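Local coordinates for alpha-catenin-like protein hmp-1 (Caenorhabditis elegans, PDB 5H5M) that helps join cadherin and beta-catenin to actin filaments at adherens junctions, and is required for cell migration and shape change during embryonic body enclosure and elongation, at residues I18-P22 / A23-R27; D91-P94 / L95-E99; G5-I8 / N9-T13. One frame throughout, in Å; residues are numbered along the deposited sequence.

Interaction 1 of 3, residues I18-P22 / A23-R27; sequences IEIDP and AHYRR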
# COMPACT_ATOMS: atom_id res chain seq x y z
N ILE A 18 19.52 -6.86 22.65
CA ILE A 18 19.01 -7.81 23.63
C ILE A 18 19.92 -9.03 23.76
O ILE A 18 19.73 -9.86 24.65
CB ILE A 18 17.60 -8.29 23.28
CG1 ILE A 18 17.59 -8.97 21.91
CG2 ILE A 18 16.62 -7.12 23.32
CD1 ILE A 18 16.26 -9.52 21.50
N GLU A 19 20.89 -9.15 22.85
CA GLU A 19 21.86 -10.23 22.91
C GLU A 19 23.14 -9.76 23.58
O GLU A 19 24.07 -9.30 22.92
CB GLU A 19 22.15 -10.77 21.51
CG GLU A 19 20.99 -11.54 20.90
CD GLU A 19 21.25 -11.99 19.48
OE1 GLU A 19 22.03 -11.31 18.77
OE2 GLU A 19 20.70 -13.03 19.08
N ILE A 20 23.17 -9.87 24.90
CA ILE A 20 24.32 -9.46 25.70
C ILE A 20 24.95 -10.69 26.33
O ILE A 20 24.26 -11.66 26.62
CB ILE A 20 23.91 -8.47 26.81
CG1 ILE A 20 22.89 -7.46 26.29
CG2 ILE A 20 25.13 -7.76 27.39
CD1 ILE A 20 22.26 -6.61 27.37
N ASP A 21 26.27 -10.65 26.51
CA ASP A 21 26.94 -11.68 27.30
C ASP A 21 26.38 -11.64 28.71
O ASP A 21 26.46 -10.60 29.37
CB ASP A 21 28.45 -11.47 27.30
CG ASP A 21 29.18 -12.42 28.25
OD1 ASP A 21 28.77 -13.59 28.35
OD2 ASP A 21 30.15 -11.98 28.89
N PRO A 22 25.77 -12.75 29.17
CA PRO A 22 25.15 -12.85 30.49
C PRO A 22 26.04 -12.36 31.63
O PRO A 22 25.53 -11.84 32.62
CB PRO A 22 24.88 -14.35 30.62
CG PRO A 22 24.63 -14.79 29.22
CD PRO A 22 25.59 -13.98 28.38
N ALA A 23 27.35 -12.51 31.48
CA ALA A 23 28.30 -12.03 32.48
C ALA A 23 28.44 -10.51 32.44
O ALA A 23 28.87 -9.90 33.42
CB ALA A 23 29.66 -12.69 32.28
N HIS A 24 28.07 -9.90 31.32
CA HIS A 24 28.19 -8.46 31.14
C HIS A 24 26.94 -7.69 31.58
O HIS A 24 27.01 -6.48 31.82
CB HIS A 24 28.50 -8.12 29.68
CG HIS A 24 29.90 -8.44 29.27
ND1 HIS A 24 30.40 -8.11 28.03
CD2 HIS A 24 30.90 -9.07 29.93
CE1 HIS A 24 31.66 -8.52 27.94
NE2 HIS A 24 31.99 -9.11 29.08
N TYR A 25 25.81 -8.38 31.66
CA TYR A 25 24.54 -7.73 31.97
C TYR A 25 24.58 -7.00 33.32
O TYR A 25 25.00 -7.56 34.33
CB TYR A 25 23.40 -8.75 31.98
CG TYR A 25 22.04 -8.13 32.27
CD1 TYR A 25 21.24 -7.65 31.24
CD2 TYR A 25 21.57 -8.03 33.57
CE1 TYR A 25 20.00 -7.08 31.51
CE2 TYR A 25 20.34 -7.47 33.84
CZ TYR A 25 19.56 -7.00 32.81
OH TYR A 25 18.34 -6.44 33.08
N ARG A 26 24.14 -5.75 33.31
CA ARG A 26 24.05 -4.94 34.52
C ARG A 26 22.66 -4.33 34.64
O ARG A 26 22.25 -3.54 33.79
CB ARG A 26 25.11 -3.84 34.51
CG ARG A 26 26.52 -4.32 34.21
CD ARG A 26 27.40 -3.17 33.76
NE ARG A 26 27.64 -2.21 34.83
CZ ARG A 26 28.16 -1.00 34.65
NH1 ARG A 26 28.50 -0.60 33.43
NH2 ARG A 26 28.34 -0.19 35.68
N ARG A 27 21.94 -4.71 35.69
CA ARG A 27 20.55 -4.29 35.88
C ARG A 27 20.37 -2.77 35.82
O ARG A 27 19.46 -2.28 35.16
CB ARG A 27 20.01 -4.82 37.21
CG ARG A 27 18.63 -4.27 37.55
CD ARG A 27 18.12 -4.78 38.88
NE ARG A 27 16.86 -4.12 39.24
CZ ARG A 27 15.67 -4.53 38.83
NH1 ARG A 27 15.55 -5.60 38.06
NH2 ARG A 27 14.58 -3.86 39.20
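The carbonyl oxygen of Asp-21 takes two backbone N-H groups, with His-24 N 2.6 Å from Asp-21 O and, more weakly, Tyr-25 N 3.3 Å from the same oxygen. The first bond closes a type I beta turn with Pro-22 and Ala-23 at its corners, in the loop that joins helix 6-17 to helix 27-49 of this alpha-catenin M domain. It illustrates how a proline, whose ring fixes phi, suits the second position of such a turn. The His-24 N-H comes from well above the carbonyl plane, 47° out of it. The Asp-21 side chain folds back onto the turn it starts. Its chi1 of 173° carries CG to the side of its own carbonyl, which brings OD2 over one face of the His-24 imidazole, toward its rim. OD2 of Asp-21 stands 3.2 Å from His-24 CD2, and the carboxylate and ring planes are steeply inclined, 71° apart. Asp-21 CB adds a CH-pi contact, 4.1 Å from the His-24 ring centroid. A protonated imidazole would probably gain from the nearby negative charge. Tyr-25, by contrast, is buried, stacked with Tyr-80 and hydrogen-bonded through OH to Glu-81, so the turn is tied to the end of helix 56-80. Ile-20 spreads its branches between the two aromatic residues: CG2 lies 4.1 Å from His-24 CB, and CD1 approaches the Tyr-25 ring at its edge, 4.1 Å from Tyr-25 CD1.

Interaction 2 of 3, residues D91-P94 / L95-E99; sequences DDIP and LGIAE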
# COMPACT_ATOMS: atom_id res chain seq x y z
N ASP A 91 20.89 -21.86 29.72
CA ASP A 91 20.05 -22.46 28.69
C ASP A 91 18.75 -21.68 28.52
O ASP A 91 18.06 -21.80 27.51
CB ASP A 91 19.74 -23.92 29.04
CG ASP A 91 20.97 -24.70 29.47
OD1 ASP A 91 21.98 -24.68 28.73
OD2 ASP A 91 20.93 -25.32 30.55
N ASP A 92 18.41 -20.87 29.52
CA ASP A 92 17.11 -20.19 29.56
C ASP A 92 17.15 -18.82 28.91
O ASP A 92 16.15 -18.36 28.36
CB ASP A 92 16.64 -20.07 31.00
CG ASP A 92 16.26 -21.41 31.59
OD1 ASP A 92 15.75 -22.27 30.84
OD2 ASP A 92 16.48 -21.61 32.81
N ILE A 93 18.30 -18.16 28.97
CA ILE A 93 18.47 -16.87 28.33
C ILE A 93 18.31 -16.94 26.80
O ILE A 93 17.58 -16.13 26.23
CB ILE A 93 19.83 -16.23 28.70
CG1 ILE A 93 19.79 -15.74 30.15
CG2 ILE A 93 20.17 -15.07 27.76
CD1 ILE A 93 21.07 -15.06 30.61
N PRO A 94 18.98 -17.90 26.12
CA PRO A 94 18.79 -17.94 24.66
C PRO A 94 17.35 -18.22 24.25
O PRO A 94 16.91 -17.72 23.20
CB PRO A 94 19.72 -19.09 24.21
CG PRO A 94 19.97 -19.90 25.44
CD PRO A 94 19.96 -18.91 26.56
N LEU A 95 16.62 -18.98 25.05
CA LEU A 95 15.20 -19.21 24.81
C LEU A 95 14.42 -17.91 24.91
O LEU A 95 13.50 -17.66 24.13
CB LEU A 95 14.63 -20.24 25.79
CG LEU A 95 15.02 -21.70 25.55
CD1 LEU A 95 14.68 -22.55 26.77
CD2 LEU A 95 14.31 -22.23 24.31
N GLY A 96 14.79 -17.08 25.88
CA GLY A 96 14.17 -15.78 26.07
C GLY A 96 14.46 -14.84 24.92
O GLY A 96 13.58 -14.11 24.47
N ILE A 97 15.71 -14.87 24.45
CA ILE A 97 16.13 -14.07 23.31
C ILE A 97 15.34 -14.47 22.06
O ILE A 97 14.91 -13.61 21.29
CB ILE A 97 17.64 -14.23 23.04
CG1 ILE A 97 18.45 -13.59 24.17
CG2 ILE A 97 18.02 -13.61 21.69
CD1 ILE A 97 19.94 -13.82 24.06
N ALA A 98 15.15 -15.77 21.88
CA ALA A 98 14.40 -16.28 20.73
C ALA A 98 12.94 -15.82 20.76
O ALA A 98 12.36 -15.52 19.72
CB ALA A 98 14.48 -17.80 20.68
N GLU A 99 12.37 -15.77 21.96
CA GLU A 99 10.99 -15.34 22.13
C GLU A 99 10.81 -13.88 21.73
O GLU A 99 9.84 -13.52 21.07
CB GLU A 99 10.53 -15.56 23.58
CG GLU A 99 9.10 -15.13 23.86
CD GLU A 99 8.06 -16.03 23.21
OE1 GLU A 99 8.44 -17.10 22.69
OE2 GLU A 99 6.87 -15.66 23.23
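The carboxylate of Asp-92 is the flat side-chain group here, and the Leu-95 methyl CD1 lies 4.2 Å from Asp-92 OD1; the other flat units are peptide groups. The setting is the first two turns of helix 92-122, and it shows how a helix start can accommodate proline: Pro-94 has no N-H to give, yet its carbonyl still serves the chain ahead, with Ala-98 N 2.9 Å from Pro-94 O. Ile-97 N likewise reaches Ile-93 O at 2.9 Å, and Gly-96 N bonds to Asp-92 O. Leu-95 turns back toward the helix start, because a chi1 of -74° places CG next to its own backbone N; CD1 then rests 3.5 Å from Asp-91 O. One turn apart, Ile-93 and Ile-97 form an apolar pair, with CG2 of Ile-93 3.9 Å from CD1 of Ile-97. Farther along, Glu-99 turns its carboxylate to a salt bridge with Arg-103 on the same helix. The two isoleucines face the end of helix 56-80, where both residues touch Tyr-80 and Ile-97 also meets Leu-76, while Ile-93 packs on Ser-83 in the loop beyond.

Interaction 3 of 3, residues G5-I8 / N9-T13; sequences GDLI and NEIDT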
# COMPACT_ATOMS: atom_id res chain seq x y z
N GLY A 5 15.03 6.55 8.36
CA GLY A 5 13.95 5.86 9.04
C GLY A 5 14.33 5.46 10.45
O GLY A 5 15.27 4.69 10.66
N ASP A 6 13.60 5.98 11.43
CA ASP A 6 13.94 5.75 12.83
C ASP A 6 13.36 4.46 13.39
O ASP A 6 14.08 3.69 14.03
CB ASP A 6 13.48 6.93 13.69
CG ASP A 6 14.57 7.96 13.90
OD1 ASP A 6 15.74 7.67 13.55
OD2 ASP A 6 14.27 9.06 14.41
N LEU A 7 12.08 4.21 13.14
CA LEU A 7 11.41 3.04 13.70
C LEU A 7 12.04 1.73 13.22
O LEU A 7 12.12 0.77 13.98
CB LEU A 7 9.92 3.05 13.34
CG LEU A 7 9.11 1.83 13.82
CD1 LEU A 7 9.26 1.63 15.33
CD2 LEU A 7 7.64 1.96 13.45
N ILE A 8 12.51 1.71 11.98
CA ILE A 8 13.10 0.49 11.44
C ILE A 8 14.50 0.28 12.03
O ILE A 8 14.92 -0.85 12.26
CB ILE A 8 13.16 0.50 9.90
CG1 ILE A 8 13.45 -0.91 9.37
CG2 ILE A 8 14.18 1.52 9.37
CD1 ILE A 8 12.39 -1.92 9.77
N ASN A 9 15.20 1.38 12.31
CA ASN A 9 16.52 1.29 12.92
C ASN A 9 16.42 0.91 14.39
O ASN A 9 17.25 0.17 14.91
CB ASN A 9 17.28 2.60 12.76
CG ASN A 9 17.72 2.85 11.32
OD1 ASN A 9 17.85 1.91 10.54
ND2 ASN A 9 17.94 4.11 10.98
N GLU A 10 15.39 1.43 15.06
CA GLU A 10 15.13 1.08 16.45
C GLU A 10 14.87 -0.42 16.59
O GLU A 10 15.37 -1.06 17.50
CB GLU A 10 13.94 1.87 17.00
CG GLU A 10 14.18 3.38 17.12
CD GLU A 10 15.06 3.76 18.29
OE1 GLU A 10 15.52 2.86 19.02
OE2 GLU A 10 15.30 4.98 18.48
N ILE A 11 14.08 -0.96 15.67
CA ILE A 11 13.75 -2.39 15.66
C ILE A 11 14.97 -3.25 15.34
O ILE A 11 15.25 -4.23 16.03
CB ILE A 11 12.63 -2.70 14.65
CG1 ILE A 11 11.30 -2.13 15.13
CG2 ILE A 11 12.51 -4.19 14.42
CD1 ILE A 11 10.17 -2.32 14.14
N ASP A 12 15.69 -2.88 14.29
CA ASP A 12 16.85 -3.65 13.84
C ASP A 12 17.94 -3.74 14.90
O ASP A 12 18.48 -4.81 15.16
CB ASP A 12 17.42 -3.05 12.55
CG ASP A 12 16.51 -3.26 11.35
OD1 ASP A 12 15.65 -4.17 11.40
OD2 ASP A 12 16.65 -2.52 10.36
N THR A 13 18.27 -2.60 15.51
CA THR A 13 19.30 -2.57 16.55
C THR A 13 18.85 -3.31 17.80
O THR A 13 19.65 -4.00 18.44
CB THR A 13 19.68 -1.12 16.92
OG1 THR A 13 18.51 -0.41 17.35
CG2 THR A 13 20.30 -0.40 15.73
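Leu-7 and Ile-11 form the packed side of the first two turns of helix 6-17 and Asn-9 the looser one, a worked case of an amphipathic helix start in a helical bundle. On the packed side, CD1 of Leu-7 lies 4.2 Å from CD1 of Ile-11, both side chains buried. Ile-11 has CG1 next to its own backbone N (chi1 -70°), and this lays CG1 3.2 Å from Leu-7 O, the carbonyl that also accepts the Ile-11 N-H. Ile-8 is buried too, and its CG1 meets Asp-12 OD2 at 3.7 Å. Asp-12 OD2 and Ile-8 O, two acceptors, stand only 3.1 Å apart, a closeness probably offset by the salt bridge of Asp-12 OD1 to Arg-108. Gly-5 and Asp-6, at the start, are exposed, and Asn-9 beyond them is only partly covered. Here Asn-9 bends its amide back over the helix start, ND2 2.8 Å from Gly-5 O, though the angle is too poor for a hydrogen bond; its OD1 lies 3.9 Å from Ile-8 CG2. Replacing Asn-9 by an alanine would probably leave the Gly-5 carbonyl without its amide neighbour and the Ile-8 CG2 methyl less covered. The backbone carbonyl of Asn-9 accepts two hydrogen bonds, from Thr-13 N and from Thr-13 OG1, the latter 2.8 Å from Asn-9 O. The buried side looks onto two helices: Leu-7 touches Ile-48 and Ile-11 touches Ile-41 of helix 27-49, while Ile-11 also packs on Thr-104, Arg-108 and Leu-111 of helix 92-122.

The three local contacts follow one another along the chain in the order 3, 1, 2 and lie on one side of the chain's centre. Interactions 1 and 2, with centres about 13 Å apart, touch directly: Glu-19 CG lies 3.7 Å from Ile-97 CG2, and Pro-22 CG 3.8 Å from Ile-93 CD1. Both also lean on Tyr-80. Interaction 3 stands about 21 Å from interaction 1 and about 22 Å from interaction 2, centre to centre, and touches neither; its Ile-8 and Ile-11 pack on helix 92-122, the helix that interaction 2 begins, but farther along it. Interactions 2 and 3 shape helix starts and interaction 1 the loop between helices; no ligand site is involved.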